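Local coordinates for protein PfkB family carbohydrate kinase (Listeria grayi DSM 20601, PDB 4GM6) that probably phosphorylates a sugar or related small molecule, as expected of a carbohydrate kinase of the PfkB family, at residues D107-Y113 against Y127-S133; L211-A217 against N245-A251; D234-H240 against G266-T270. All blocks are in the same frame, centred on the assembly; numbering follows the deposited sequence.

Contact 1 belongs to the small four-stranded sheet, whereas contacts 2 and 3 lie on the opposite side of the chain's centre in and against the large nine-stranded sheet; contact 1 stays about 16 Å from contact 2 and about 21 Å from contact 3, nearest atoms in both cases. Although largely buried, contact 1 owes part of its cover to a second subunit, and it combines backbone bonds between antiparallel strands with an arginine-aspartate pair. Contacts 2 and 3, both partly buried and untouched by other chains, meet at strand 248-256: contact 2 pairs it in parallel with strand 214-216, while contact 3 sets helix 235-242 on the adjoining strand through aromatic side chains.

Contact 1. Residues D107-Y113 against Y127-S133; sequences DRLGTYY and YDRQHSS
T111 and D128 form an antiparallel hydrogen-bonded pair, D128 N giving to T111 O at 2.8 Å and T111 N to D128 O at 3.1 Å, and farther along S133 N binds R108 O. The carbonyl D128 O is gripped end-on as well by the guanidinium of R108, from NH1 at 2.9 Å and NH2 at 3.0 Å, and it lies in the guanidinium plane. With T111 N, three donors thus hold one oxygen. A bend at chi3 (-68°) turns the arginine across the aspartate, whose OD2 forms a salt bridge with R108 NH2 at 3.3 Å. This is the base of the hairpin 111-115/124-128 in the small sheet that serves as a lid in many PfkB kinases. Here the same groups also reach a second subunit: R108 NE pairs with D128 OD1 of that subunit, and the reciprocal pair forms as well, so each arginine meets an aspartate of both chains. A water joins D128 OD2, T111 OG1 and Y113 OH. On the other face of the hairpin Y112 and Y127 lie side by side, CB of Y112 touching CD2 of Y127 at 3.4 Å, their ring planes 31° apart.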
loop_
_atom_site.group_PDB
_atom_site.type_symbol
_atom_site.label_atom_id
_atom_site.label_comp_id
_atom_site.label_asym_id
_atom_site.label_seq_id
_atom_site.Cartn_x
_atom_site.Cartn_y
_atom_site.Cartn_z
ATOM N N ASP C 107 -10.942 30.243 6.151
ATOM C CA ASP C 107 -9.634 29.705 6.549
ATOM C C ASP C 107 -9.449 28.208 6.418
ATOM O O ASP C 107 -8.315 27.713 6.510
ATOM C CB ASP C 107 -9.371 30.030 8.019
ATOM C CG ASP C 107 -9.142 31.503 8.261
ATOM O OD1 ASP C 107 -8.461 32.156 7.437
ATOM O OD2 ASP C 107 -9.643 32.000 9.292
ATOM N N ARG C 108 -10.540 27.464 6.284
ATOM C CA ARG C 108 -10.394 26.010 6.315
ATOM C C ARG C 108 -11.547 25.263 5.682
ATOM O O ARG C 108 -12.689 25.727 5.704
ATOM C CB ARG C 108 -10.180 25.521 7.760
ATOM C CG ARG C 108 -11.445 25.439 8.607
ATOM C CD ARG C 108 -11.149 25.037 10.046
ATOM N NE ARG C 108 -10.689 23.653 10.105
ATOM C CZ ARG C 108 -11.494 22.603 10.149
ATOM N NH1 ARG C 108 -12.813 22.780 10.171
ATOM N NH2 ARG C 108 -10.980 21.372 10.184
ATOM N N LEU C 109 -11.240 24.095 5.130
ATOM C CA LEU C 109 -12.270 23.182 4.672
ATOM C C LEU C 109 -12.649 22.266 5.831
ATOM O O LEU C 109 -11.777 21.753 6.516
ATOM C CB LEU C 109 -11.757 22.342 3.501
ATOM C CG LEU C 109 -12.832 21.501 2.804
ATOM C CD1 LEU C 109 -13.644 22.381 1.867
ATOM C CD2 LEU C 109 -12.212 20.331 2.047
ATOM N N GLY C 110 -13.947 22.071 6.049
ATOM C CA GLY C 110 -14.427 21.158 7.076
ATOM C C GLY C 110 -14.032 19.724 6.765
ATOM O O GLY C 110 -13.932 19.332 5.600
ATOM N N THR C 111 -13.801 18.931 7.803
ATOM C CA THR C 111 -13.405 17.554 7.604
ATOM C C THR C 111 -14.177 16.688 8.565
ATOM O O THR C 111 -14.854 17.196 9.451
ATOM C CB THR C 111 -11.883 17.335 7.858
ATOM O OG1 THR C 111 -11.563 17.633 9.229
ATOM C CG2 THR C 111 -11.045 18.235 6.953
ATOM N N TYR C 112 -14.098 15.373 8.367
ATOM C CA TYR C 112 -14.500 14.444 9.395
ATOM C C TYR C 112 -13.730 13.152 9.222
ATOM O O TYR C 112 -13.251 12.850 8.138
ATOM C CB TYR C 112 -16.026 14.222 9.448
ATOM C CG TYR C 112 -16.647 13.422 8.323
ATOM C CD1 TYR C 112 -16.934 12.073 8.481
ATOM C CD2 TYR C 112 -16.982 14.025 7.120
ATOM C CE1 TYR C 112 -17.528 11.344 7.466
ATOM C CE2 TYR C 112 -17.572 13.308 6.096
ATOM C CZ TYR C 112 -17.850 11.975 6.278
ATOM O OH TYR C 112 -18.443 11.267 5.256
ATOM N N TYR C 113 -13.579 12.429 10.321
ATOM C CA TYR C 113 -12.789 11.225 10.352
ATOM C C TYR C 113 -13.771 10.080 10.453
ATOM O O TYR C 113 -14.726 10.155 11.219
ATOM C CB TYR C 113 -11.879 11.247 11.579
ATOM C CG TYR C 113 -10.853 12.343 11.540
ATOM C CD1 TYR C 113 -9.570 12.096 11.060
ATOM C CD2 TYR C 113 -11.162 13.636 11.970
ATOM C CE1 TYR C 113 -8.620 13.100 11.017
ATOM C CE2 TYR C 113 -10.214 14.647 11.921
ATOM C CZ TYR C 113 -8.945 14.364 11.440
ATOM O OH TYR C 113 -7.977 15.341 11.394
ATOM N N TYR C 127 -16.446 14.476 13.849
ATOM C CA TYR C 127 -16.502 15.648 12.993
ATOM C C TYR C 127 -15.401 16.659 13.323
ATOM O O TYR C 127 -15.024 16.853 14.488
ATOM C CB TYR C 127 -17.913 16.277 13.000
ATOM C CG TYR C 127 -18.819 15.600 11.978
ATOM C CD1 TYR C 127 -19.699 14.588 12.349
ATOM C CD2 TYR C 127 -18.750 15.943 10.626
ATOM C CE1 TYR C 127 -20.505 13.954 11.406
ATOM C CE2 TYR C 127 -19.551 15.319 9.679
ATOM C CZ TYR C 127 -20.421 14.322 10.070
ATOM O OH TYR C 127 -21.204 13.691 9.116
ATOM N N ASP C 128 -14.880 17.297 12.284
ATOM C CA ASP C 128 -13.977 18.424 12.458
ATOM C C ASP C 128 -14.377 19.508 11.460
ATOM O O ASP C 128 -13.556 19.982 10.663
ATOM C CB ASP C 128 -12.518 18.004 12.251
ATOM C CG ASP C 128 -11.536 19.105 12.654
ATOM O OD1 ASP C 128 -11.966 20.126 13.248
ATOM O OD2 ASP C 128 -10.330 18.957 12.385
ATOM N N ARG C 129 -15.648 19.903 11.534
ATOM C CA ARG C 129 -16.284 20.728 10.518
ATOM C C ARG C 129 -16.613 22.125 11.036
ATOM O O ARG C 129 -16.854 23.033 10.255
ATOM C CB ARG C 129 -17.562 20.050 9.992
ATOM C CG ARG C 129 -18.747 20.103 10.957
ATOM C CD ARG C 129 -20.003 19.472 10.373
ATOM N NE ARG C 129 -20.388 20.086 9.104
ATOM C CZ ARG C 129 -21.136 19.489 8.175
ATOM N NH1 ARG C 129 -21.434 20.127 7.050
ATOM N NH2 ARG C 129 -21.578 18.251 8.362
ATOM N N GLN C 130 -16.600 22.313 12.350
ATOM C CA GLN C 130 -16.817 23.655 12.881
ATOM C C GLN C 130 -15.747 24.616 12.379
ATOM O O GLN C 130 -14.614 24.218 12.077
ATOM C CB GLN C 130 -16.808 23.665 14.407
ATOM C CG GLN C 130 -18.065 23.116 15.053
ATOM C CD GLN C 130 -17.967 23.104 16.564
ATOM O OE1 GLN C 130 -17.662 24.124 17.183
ATOM N NE2 GLN C 130 -18.215 21.945 17.166
ATOM N N HIS C 131 -16.119 25.886 12.312
ATOM C CA HIS C 131 -15.212 26.974 11.935
ATOM C C HIS C 131 -14.735 26.886 10.489
ATOM O O HIS C 131 -13.817 27.595 10.096
ATOM C CB HIS C 131 -14.006 27.054 12.875
ATOM C CG HIS C 131 -14.359 26.981 14.327
ATOM N ND1 HIS C 131 -14.812 28.071 15.040
ATOM C CD2 HIS C 131 -14.307 25.952 15.207
ATOM C CE1 HIS C 131 -15.031 27.715 16.293
ATOM N NE2 HIS C 131 -14.735 26.434 16.421
ATOM N N SER C 132 -15.359 26.028 9.695
ATOM C CA SER C 132 -15.051 25.981 8.271
ATOM C C SER C 132 -15.472 27.284 7.574
ATOM O O SER C 132 -16.291 28.047 8.098
ATOM C CB SER C 132 -15.722 24.766 7.612
ATOM O OG SER C 132 -17.135 24.956 7.522
ATOM N N SER C 133 -14.914 27.536 6.393
ATOM C CA SER C 133 -15.339 28.669 5.564
ATOM C C SER C 133 -16.856 28.697 5.396
ATOM O O SER C 133 -17.505 29.733 5.581
ATOM C CB SER C 133 -14.670 28.600 4.188
ATOM O OG SER C 133 -13.252 28.590 4.309
HETATM O O HOH W 1 -13.010 30.130 7.993
HETATM O O HOH W 2 -9.127 17.499 10.420
#

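Contact 2. Residues L211-A217 against N245-A251; sequences LVDYCSA and NIELFYA
With CG of Y250 placed between its backbone N and carbonyl carbon (chi1 58°), the ring folds back over S216, while C215 SG stands opposite its own N (chi1 -172°) and comes beside F249. The S216 methylene rests on one face of the Y250 ring, CB 3.8 Å from the centroid, as a CH-pi contact, and the outer part of the same ring reaches back to Y214, where CE1 of Y250 is 4.1 Å from CB of Y214. Beyond the strand pair, Y250 packs on Y295 and T296 of helix 291-304. On the other face of the sheet C215 CB meets F249 CD1 at 3.5 Å; the sulfur itself lies at the edge of that ring, 5.1 Å from the centroid. I246 CG2 adds to this patch, 4.0 Å from C215 CB, and M239 of helix 235-242 also touches F249.

The backbones are joined by L248 N to D213 O, C215 N to L248 O at 2.9 Å and Y250 N to C215 O, also 2.9 Å, with a weak bond from A217 N to Y250 O. At the start of the strands a water bridges the two segments between Y214 OH and E247 OE1, and the side-chain oxygen OD2 of D213 is taken by the backbone N of I185. Strands 214-216 and 248-251 run 27° from parallel, and the chain between them passes through helices 219-225 and 235-242. This is a right-handed beta-alpha-beta crossover in the central sheet of the Rossmann-like alpha/beta fold of PfkB (ribokinase-like) kinases.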
loop_
_atom_site.group_PDB
_atom_site.type_symbol
_atom_site.label_atom_id
_atom_site.label_comp_id
_atom_site.label_asym_id
_atom_site.label_seq_id
_atom_site.Cartn_x
_atom_site.Cartn_y
_atom_site.Cartn_z
ATOM N N LEU C 211 -42.849 24.948 2.699
ATOM C CA LEU C 211 -42.249 25.427 1.455
ATOM C C LEU C 211 -41.744 24.340 0.508
ATOM O O LEU C 211 -41.163 24.658 -0.542
ATOM C CB LEU C 211 -41.041 26.322 1.780
ATOM C CG LEU C 211 -41.325 27.682 2.393
ATOM C CD1 LEU C 211 -40.077 28.548 2.238
ATOM C CD2 LEU C 211 -42.542 28.326 1.712
ATOM N N VAL C 212 -41.932 23.061 0.877
ATOM C CA VAL C 212 -41.331 21.946 0.117
ATOM C C VAL C 212 -42.292 21.181 -0.831
ATOM O O VAL C 212 -43.483 21.002 -0.538
ATOM C CB VAL C 212 -40.649 20.945 1.072
ATOM C CG1 VAL C 212 -40.164 19.718 0.301
ATOM C CG2 VAL C 212 -39.491 21.618 1.825
ATOM N N ASP C 213 -41.761 20.730 -1.967
ATOM C CA ASP C 213 -42.533 19.942 -2.944
ATOM C C ASP C 213 -42.239 18.454 -2.818
ATOM O O ASP C 213 -43.150 17.614 -2.846
ATOM C CB ASP C 213 -42.182 20.378 -4.360
ATOM C CG ASP C 213 -42.564 21.804 -4.624
ATOM O OD1 ASP C 213 -43.769 22.097 -4.572
ATOM O OD2 ASP C 213 -41.662 22.629 -4.868
ATOM N N TYR C 214 -40.953 18.145 -2.699
ATOM C CA TYR C 214 -40.481 16.773 -2.587
ATOM C C TYR C 214 -39.672 16.663 -1.310
ATOM O O TYR C 214 -38.618 17.304 -1.179
ATOM C CB TYR C 214 -39.583 16.425 -3.769
ATOM C CG TYR C 214 -40.103 16.864 -5.124
ATOM C CD1 TYR C 214 -41.427 16.637 -5.500
ATOM C CD2 TYR C 214 -39.253 17.486 -6.037
ATOM C CE1 TYR C 214 -41.893 17.036 -6.744
ATOM C CE2 TYR C 214 -39.704 17.880 -7.280
ATOM C CZ TYR C 214 -41.020 17.654 -7.631
ATOM O OH TYR C 214 -41.450 18.050 -8.874
ATOM N N CYS C 215 -40.158 15.851 -0.369
ATOM C CA CYS C 215 -39.503 15.729 0.933
ATOM C C CYS C 215 -38.919 14.346 1.182
ATOM O O CYS C 215 -39.629 13.349 1.104
ATOM C CB CYS C 215 -40.496 16.063 2.059
ATOM S SG CYS C 215 -39.748 16.161 3.713
ATOM N N SER C 216 -37.626 14.284 1.496
ATOM C CA SER C 216 -37.058 13.047 1.983
ATOM C C SER C 216 -37.255 12.933 3.491
ATOM O O SER C 216 -36.555 13.586 4.271
ATOM C CB SER C 216 -35.581 12.923 1.631
ATOM O OG SER C 216 -35.123 11.659 2.053
ATOM N N ALA C 217 -38.232 12.126 3.899
ATOM C CA ALA C 217 -38.545 11.990 5.317
ATOM C C ALA C 217 -38.970 10.568 5.640
ATOM O O ALA C 217 -39.740 9.957 4.888
ATOM C CB ALA C 217 -39.622 12.990 5.737
ATOM N N ASN C 245 -49.029 20.850 1.045
ATOM C CA ASN C 245 -48.189 21.355 -0.021
ATOM C C ASN C 245 -47.156 20.321 -0.507
ATOM O O ASN C 245 -46.668 20.398 -1.627
ATOM C CB ASN C 245 -47.471 22.594 0.439
ATOM C CG ASN C 245 -46.648 22.351 1.662
ATOM O OD1 ASN C 245 -47.171 22.084 2.734
ATOM N ND2 ASN C 245 -45.341 22.431 1.506
ATOM N N ILE C 246 -46.806 19.368 0.339
ATOM C CA ILE C 246 -45.787 18.404 -0.052
ATOM C C ILE C 246 -46.385 17.367 -0.996
ATOM O O ILE C 246 -47.141 16.511 -0.592
ATOM C CB ILE C 246 -45.213 17.696 1.200
ATOM C CG1 ILE C 246 -44.444 18.672 2.075
ATOM C CG2 ILE C 246 -44.303 16.547 0.824
ATOM C CD1 ILE C 246 -44.150 18.158 3.432
ATOM N N GLU C 247 -45.996 17.457 -2.258
ATOM C CA GLU C 247 -46.465 16.562 -3.332
ATOM C C GLU C 247 -46.006 15.076 -3.172
ATOM O O GLU C 247 -46.803 14.149 -3.304
ATOM C CB GLU C 247 -46.020 17.144 -4.673
ATOM C CG GLU C 247 -46.404 16.335 -5.904
ATOM C CD GLU C 247 -45.909 16.994 -7.177
ATOM O OE1 GLU C 247 -45.926 16.321 -8.249
ATOM O OE2 GLU C 247 -45.481 18.175 -7.102
ATOM N N LEU C 248 -44.730 14.834 -2.884
ATOM C CA LEU C 248 -44.299 13.444 -2.584
ATOM C C LEU C 248 -43.173 13.340 -1.576
ATOM O O LEU C 248 -42.308 14.210 -1.536
ATOM C CB LEU C 248 -43.971 12.633 -3.849
ATOM C CG LEU C 248 -42.741 12.965 -4.690
ATOM C CD1 LEU C 248 -42.436 11.791 -5.606
ATOM C CD2 LEU C 248 -42.975 14.225 -5.510
ATOM N N PHE C 249 -43.253 12.292 -0.744
ATOM C CA PHE C 249 -42.198 11.966 0.202
ATOM C C PHE C 249 -41.413 10.793 -0.355
ATOM O O PHE C 249 -41.926 10.027 -1.170
ATOM C CB PHE C 249 -42.771 11.581 1.568
ATOM C CG PHE C 249 -43.509 12.692 2.264
ATOM C CD1 PHE C 249 -42.826 13.617 3.046
ATOM C CD2 PHE C 249 -44.886 12.804 2.152
ATOM C CE1 PHE C 249 -43.502 14.633 3.699
ATOM C CE2 PHE C 249 -45.570 13.822 2.798
ATOM C CZ PHE C 249 -44.880 14.741 3.572
ATOM N N TYR C 250 -40.165 10.645 0.080
ATOM C CA TYR C 250 -39.374 9.488 -0.325
ATOM C C TYR C 250 -38.324 9.199 0.726
ATOM O O TYR C 250 -37.848 10.109 1.397
ATOM C CB TYR C 250 -38.713 9.723 -1.686
ATOM C CG TYR C 250 -37.810 10.938 -1.742
ATOM C CD1 TYR C 250 -38.340 12.215 -1.890
ATOM C CD2 TYR C 250 -36.426 10.809 -1.672
ATOM C CE1 TYR C 250 -37.522 13.332 -1.948
ATOM C CE2 TYR C 250 -35.596 11.920 -1.733
ATOM C CZ TYR C 250 -36.150 13.178 -1.870
ATOM O OH TYR C 250 -35.334 14.289 -1.928
ATOM N N ALA C 251 -37.963 7.926 0.865
ATOM C CA ALA C 251 -36.950 7.521 1.817
ATOM C C ALA C 251 -36.648 6.055 1.602
ATOM O O ALA C 251 -37.344 5.379 0.841
ATOM C CB ALA C 251 -37.436 7.753 3.241
HETATM O O HOH W 3 -45.702 22.472 -2.745
HETATM O O HOH W 4 -44.086 17.693 -9.490
#

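Contact 3. Residues D234-H240 against G266-T270; sequences DYYQAMH and GHLWT
Aromatic and CH-pi packing carries this contact, and W269 lies at its middle. Y236 and W269 pass head to tail, each offering its CB to the other's ring: Y236 CB sits over the five-membered ring of W269, 3.5 Å from its centroid, and W269 CB over the face of Y236, 4.1 Å from that centroid. The two rings are near parallel (23°) but displaced, with little overlap, which leaves the methylene groups to do most of the touching. The indole is carried to the helix by a chi1 of -174°, its CG anti to the backbone N. At its far end CH2 of the six-membered ring reaches H240, 3.7 Å from CG and over the imidazole face; these planes are tilted against each other. Y236, H240 and W269 together make an aromatic cluster.

Polar groups work round its margins. Q237 OE1 comes up to the edge of the indole, 3.6 Å from CZ2 and in the ring plane, with the amide turned steeply against it. D234 is the N-cap of the helix, its OD1 accepting from Q237 N at 3.1 Å, and this caps the first turn, beside the tryptophan. A water links the other end of the contact, bonded to Y235 OH, to Y236 OH and to H267 ND1, while Y236 OH also binds A217 O.

Helix 235-242 thus lies across one face of the large sheet; its segment 235-240 runs at 41° to strand 266-270, the axes 9.4 Å apart at their closest. Y236 also meets F249 and A251 on strand 248-256, and M239 turns to helix 219-225, so the helix packs between helix 219-225 and strands 248-256 and 261-270, while W269 itself reaches C274 on strand 273-282.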
loop_
_atom_site.group_PDB
_atom_site.type_symbol
_atom_site.label_atom_id
_atom_site.label_comp_id
_atom_site.label_asym_id
_atom_site.label_seq_id
_atom_site.Cartn_x
_atom_site.Cartn_y
_atom_site.Cartn_z
ATOM N N ASP C 234 -49.701 4.683 8.771
ATOM C CA ASP C 234 -49.563 5.497 7.570
ATOM C C ASP C 234 -49.105 6.904 7.949
ATOM O O ASP C 234 -49.906 7.843 8.000
ATOM C CB ASP C 234 -50.878 5.546 6.782
ATOM C CG ASP C 234 -50.682 6.038 5.355
ATOM O OD1 ASP C 234 -49.630 6.672 5.097
ATOM O OD2 ASP C 234 -51.573 5.792 4.495
ATOM N N TYR C 235 -47.808 7.044 8.223
ATOM C CA TYR C 235 -47.271 8.325 8.672
ATOM C C TYR C 235 -47.235 9.356 7.544
ATOM O O TYR C 235 -47.487 10.572 7.797
ATOM C CB TYR C 235 -45.887 8.138 9.302
ATOM C CG TYR C 235 -45.011 7.167 8.561
ATOM C CD1 TYR C 235 -45.005 5.815 8.890
ATOM C CD2 TYR C 235 -44.183 7.597 7.536
ATOM C CE1 TYR C 235 -44.197 4.920 8.215
ATOM C CE2 TYR C 235 -43.366 6.712 6.857
ATOM C CZ TYR C 235 -43.380 5.377 7.201
ATOM O OH TYR C 235 -42.576 4.502 6.520
ATOM N N TYR C 236 -46.947 8.869 6.299
ATOM C CA TYR C 236 -46.918 9.759 5.138
ATOM C C TYR C 236 -48.246 10.474 4.917
ATOM O O TYR C 236 -48.278 11.671 4.610
ATOM C CB TYR C 236 -46.537 8.985 3.872
ATOM C CG TYR C 236 -45.054 8.680 3.770
ATOM C CD1 TYR C 236 -44.586 7.369 3.772
ATOM C CD2 TYR C 236 -44.125 9.707 3.679
ATOM C CE1 TYR C 236 -43.228 7.093 3.685
ATOM C CE2 TYR C 236 -42.768 9.444 3.586
ATOM C CZ TYR C 236 -42.322 8.136 3.590
ATOM O OH TYR C 236 -40.970 7.878 3.502
ATOM N N GLN C 237 -49.346 9.736 5.065
ATOM C CA GLN C 237 -50.668 10.294 4.821
ATOM C C GLN C 237 -50.971 11.429 5.865
ATOM O O GLN C 237 -51.644 12.503 5.570
ATOM C CB GLN C 237 -51.765 9.180 4.907
ATOM C CG GLN C 237 -53.198 9.805 4.832
ATOM C CD GLN C 237 -53.541 10.383 3.421
ATOM O OE1 GLN C 237 -53.456 9.667 2.426
ATOM N NE2 GLN C 237 -53.886 11.667 3.337
ATOM N N ALA C 238 -50.359 11.092 7.148
ATOM C CA ALA C 238 -50.572 12.072 8.240
ATOM C C ALA C 238 -49.654 13.286 8.017
ATOM O O ALA C 238 -50.038 14.443 8.272
ATOM C CB ALA C 238 -50.318 11.405 9.608
ATOM N N MET C 239 -48.457 13.015 7.540
ATOM C CA MET C 239 -47.518 14.063 7.269
ATOM C C MET C 239 -48.111 14.941 6.188
ATOM O O MET C 239 -47.981 16.137 6.217
ATOM C CB MET C 239 -46.179 13.452 6.855
ATOM C CG MET C 239 -45.526 12.645 7.960
ATOM S SD MET C 239 -44.149 11.644 7.392
ATOM C CE MET C 239 -43.514 12.740 6.147
ATOM N N HIS C 240 -48.756 14.327 5.220
ATOM C CA HIS C 240 -49.388 15.089 4.169
ATOM C C HIS C 240 -50.524 15.960 4.698
ATOM O O HIS C 240 -50.734 17.075 4.229
ATOM C CB HIS C 240 -49.892 14.206 3.052
ATOM C CG HIS C 240 -50.346 14.977 1.860
ATOM N ND1 HIS C 240 -49.470 15.496 0.936
ATOM C CD2 HIS C 240 -51.581 15.336 1.451
ATOM C CE1 HIS C 240 -50.145 16.141 0.006
ATOM N NE2 HIS C 240 -51.430 16.047 0.289
ATOM N N GLY C 266 -36.792 0.883 -0.935
ATOM C CA GLY C 266 -37.160 2.279 -1.164
ATOM C C GLY C 266 -38.658 2.457 -0.999
ATOM O O GLY C 266 -39.430 1.551 -1.321
ATOM N N HIS C 267 -39.054 3.619 -0.471
ATOM C CA HIS C 267 -40.445 4.039 -0.398
ATOM C C HIS C 267 -40.590 5.367 -1.148
ATOM O O HIS C 267 -39.717 6.251 -1.092
ATOM C CB HIS C 267 -40.902 4.254 1.050
ATOM C CG HIS C 267 -40.999 2.995 1.873
ATOM N ND1 HIS C 267 -41.001 3.003 3.255
ATOM C CD2 HIS C 267 -41.070 1.684 1.515
ATOM C CE1 HIS C 267 -41.069 1.751 3.708
ATOM N NE2 HIS C 267 -41.109 0.929 2.673
ATOM N N LEU C 268 -41.693 5.496 -1.862
ATOM C CA LEU C 268 -42.048 6.755 -2.493
ATOM C C LEU C 268 -43.568 6.941 -2.412
ATOM O O LEU C 268 -44.328 6.135 -2.950
ATOM C CB LEU C 268 -41.545 6.784 -3.941
ATOM C CG LEU C 268 -41.803 8.055 -4.760
ATOM C CD1 LEU C 268 -41.353 9.299 -3.998
ATOM C CD2 LEU C 268 -41.089 7.961 -6.096
ATOM N N TRP C 269 -43.991 8.006 -1.720
ATOM C CA TRP C 269 -45.407 8.264 -1.446
ATOM C C TRP C 269 -45.858 9.479 -2.237
ATOM O O TRP C 269 -45.247 10.553 -2.173
ATOM C CB TRP C 269 -45.615 8.497 0.059
ATOM C CG TRP C 269 -47.054 8.634 0.487
ATOM C CD1 TRP C 269 -47.819 7.686 1.116
ATOM C CD2 TRP C 269 -47.900 9.787 0.323
ATOM N NE1 TRP C 269 -49.088 8.171 1.344
ATOM C CE2 TRP C 269 -49.165 9.458 0.870
ATOM C CE3 TRP C 269 -47.716 11.058 -0.239
ATOM C CZ2 TRP C 269 -50.239 10.360 0.878
ATOM C CZ3 TRP C 269 -48.789 11.957 -0.224
ATOM C CH2 TRP C 269 -50.030 11.599 0.327
ATOM N N THR C 270 -46.956 9.325 -2.981
ATOM C CA THR C 270 -47.474 10.427 -3.755
ATOM C C THR C 270 -48.950 10.229 -4.093
ATOM O O THR C 270 -49.362 9.141 -4.517
ATOM C CB THR C 270 -46.652 10.690 -5.031
ATOM O OG1 THR C 270 -46.950 12.015 -5.538
ATOM C CG2 THR C 270 -46.936 9.642 -6.091
HETATM O O HOH W 5 -40.398 5.449 5.251
#